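Local coordinates for cytokinesis protein 2 (PDB 4WPE) that binds phospholipids and cytoskeletal proteins and mediates the cytoskeletal rearrangements of budding-yeast cytokinesis, the chain here being its F-BAR domain, at residues N79-V84 against D253-H258. Sequence-based numbering, arbitrary orientation.
Sequences NETFNV and DMLTNH
The hydroxyl OG1 of T81 meets the edge of the H258 imidazole, near the ring plane. OG1 of T81 lies 3.3 Å from NE2 of H258. The CB of T81 lies in the plane of the same ring, so the threonine side chain borders the CD2-NE2 edge. CG of H258 stands anti to the backbone N (chi1 158°), and the ring reaches across to T81. The backbone carbon C of E80 approaches the ring obliquely, 3.9 Å from NE2 of H258. The E80 carboxylate is near but not in contact: its OE1 is 5.5 Å from NE2 of H258. Beyond these segments, H258 also touches K77 and its ring meets that of F262. With an alanine at this histidine, T81 would probably lose its ring neighbour and a gap would open between the helices. One turn away, CG1 of V84 packs on CD1 of L255 at 3.8 Å. L255 also touches V85 of its own chain and A238 of the second subunit. The helix segments run antiparallel at 171°, with axes 10.3 Å apart. This is side-chain packing between long antiparallel helices, near the end of the elongated helical bundle of an F-BAR dimer.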
loop_
_atom_site.group_PDB
_atom_site.type_symbol
_atom_site.label_atom_id
_atom_site.label_comp_id
_atom_site.label_asym_id
_atom_site.label_seq_id
_atom_site.Cartn_x
_atom_site.Cartn_y
_atom_site.Cartn_z
ATOM N N ASN A 79 14.947 22.201 0.942
ATOM C CA ASN A 79 14.853 21.573 2.253
ATOM C C ASN A 79 13.418 21.575 2.765
ATOM O O ASN A 79 12.973 20.615 3.375
ATOM C CB ASN A 79 15.785 22.266 3.250
ATOM C CG ASN A 79 15.884 21.523 4.562
ATOM O OD1 ASN A 79 15.426 22.005 5.596
ATOM N ND2 ASN A 79 16.476 20.334 4.525
ATOM N N GLU A 80 12.689 22.650 2.491
ATOM C CA GLU A 80 11.283 22.735 2.865
ATOM C C GLU A 80 10.451 21.806 1.975
ATOM O O GLU A 80 9.333 21.438 2.334
ATOM C CB GLU A 80 10.770 24.179 2.767
ATOM C CG GLU A 80 11.875 25.248 2.843
ATOM C CD GLU A 80 11.331 26.673 2.861
ATOM O OE1 GLU A 80 10.130 26.814 2.546
ATOM O OE2 GLU A 80 12.077 27.631 3.207
ATOM N N THR A 81 10.993 21.409 0.826
ATOM C CA THR A 81 10.282 20.464 -0.033
ATOM C C THR A 81 10.556 19.029 0.434
ATOM O O THR A 81 9.720 18.145 0.258
ATOM C CB THR A 81 10.663 20.637 -1.529
ATOM O OG1 THR A 81 9.583 20.196 -2.360
ATOM C CG2 THR A 81 11.913 19.859 -1.884
ATOM N N PHE A 82 11.718 18.806 1.046
ATOM C CA PHE A 82 12.047 17.491 1.584
ATOM C C PHE A 82 11.144 17.186 2.770
ATOM O O PHE A 82 10.827 16.028 3.041
ATOM C CB PHE A 82 13.518 17.411 2.006
ATOM C CG PHE A 82 14.468 17.084 0.881
ATOM C CD1 PHE A 82 14.105 17.286 -0.440
ATOM C CD2 PHE A 82 15.724 16.563 1.151
ATOM C CE1 PHE A 82 14.981 16.985 -1.469
ATOM C CE2 PHE A 82 16.603 16.258 0.125
ATOM C CZ PHE A 82 16.230 16.470 -1.185
ATOM N N ASN A 83 10.731 18.235 3.474
ATOM C CA ASN A 83 9.884 18.077 4.649
ATOM C C ASN A 83 8.410 17.926 4.283
ATOM O O ASN A 83 7.640 17.312 5.024
ATOM C CB ASN A 83 10.075 19.256 5.604
ATOM C CG ASN A 83 11.400 19.198 6.345
ATOM O OD1 ASN A 83 11.864 18.123 6.731
ATOM N ND2 ASN A 83 12.018 20.356 6.546
ATOM N N VAL A 84 8.016 18.486 3.142
ATOM C CA VAL A 84 6.662 18.285 2.636
ATOM C C VAL A 84 6.491 16.824 2.246
ATOM O O VAL A 84 5.490 16.197 2.585
ATOM C CB VAL A 84 6.350 19.190 1.428
ATOM C CG1 VAL A 84 5.099 18.711 0.707
ATOM C CG2 VAL A 84 6.186 20.633 1.874
ATOM N N ASP A 253 -1.198 16.729 -4.335
ATOM C CA ASP A 253 -1.499 18.061 -4.845
ATOM C C ASP A 253 -0.618 19.072 -4.126
ATOM O O ASP A 253 -0.033 19.950 -4.757
ATOM C CB ASP A 253 -2.978 18.412 -4.661
ATOM C CG ASP A 253 -3.855 17.866 -5.774
ATOM O OD1 ASP A 253 -3.361 17.722 -6.913
ATOM O OD2 ASP A 253 -5.044 17.589 -5.510
HETATM N N MSE A 254 -0.524 18.934 -2.805
HETATM C CA MSE A 254 0.340 19.786 -1.992
HETATM C C MSE A 254 1.771 19.774 -2.510
HETATM O O MSE A 254 2.378 20.827 -2.719
HETATM C CB MSE A 254 0.332 19.337 -0.528
HETATM C CG MSE A 254 -0.936 19.639 0.243
HETATM SE SE MSE A 254 -0.539 19.937 2.130
HETATM C CE MSE A 254 0.427 18.289 2.506
ATOM N N LEU A 255 2.301 18.570 -2.710
ATOM C CA LEU A 255 3.679 18.394 -3.146
ATOM C C LEU A 255 3.901 19.013 -4.518
ATOM O O LEU A 255 4.896 19.698 -4.745
ATOM C CB LEU A 255 4.048 16.910 -3.172
ATOM C CG LEU A 255 5.502 16.609 -3.534
ATOM C CD1 LEU A 255 6.440 17.384 -2.626
ATOM C CD2 LEU A 255 5.784 15.119 -3.449
ATOM N N THR A 256 2.966 18.769 -5.428
ATOM C CA THR A 256 3.015 19.375 -6.751
ATOM C C THR A 256 2.954 20.905 -6.668
ATOM O O THR A 256 3.729 21.594 -7.333
ATOM C CB THR A 256 1.866 18.860 -7.643
ATOM O OG1 THR A 256 2.091 17.480 -7.969
ATOM C CG2 THR A 256 1.783 19.664 -8.930
ATOM N N ASN A 257 2.049 21.425 -5.839
ATOM C CA ASN A 257 1.818 22.869 -5.732
ATOM C C ASN A 257 3.021 23.677 -5.267
ATOM O O ASN A 257 3.124 24.870 -5.568
ATOM C CB ASN A 257 0.643 23.163 -4.785
ATOM C CG ASN A 257 -0.694 22.803 -5.380
ATOM O OD1 ASN A 257 -0.894 22.908 -6.589
ATOM N ND2 ASN A 257 -1.629 22.387 -4.529
ATOM N N HIS A 258 3.910 23.023 -4.524
ATOM C CA HIS A 258 5.078 23.669 -3.935
ATOM C C HIS A 258 6.367 23.392 -4.696
ATOM O O HIS A 258 7.349 24.137 -4.579
ATOM C CB HIS A 258 5.248 23.224 -2.482
ATOM C CG HIS A 258 6.638 23.380 -1.964
ATOM N ND1 HIS A 258 7.098 24.574 -1.434
ATOM C CD2 HIS A 258 7.669 22.509 -1.845
ATOM C CE1 HIS A 258 8.346 24.437 -1.049
ATOM N NE2 HIS A 258 8.719 23.180 -1.283
#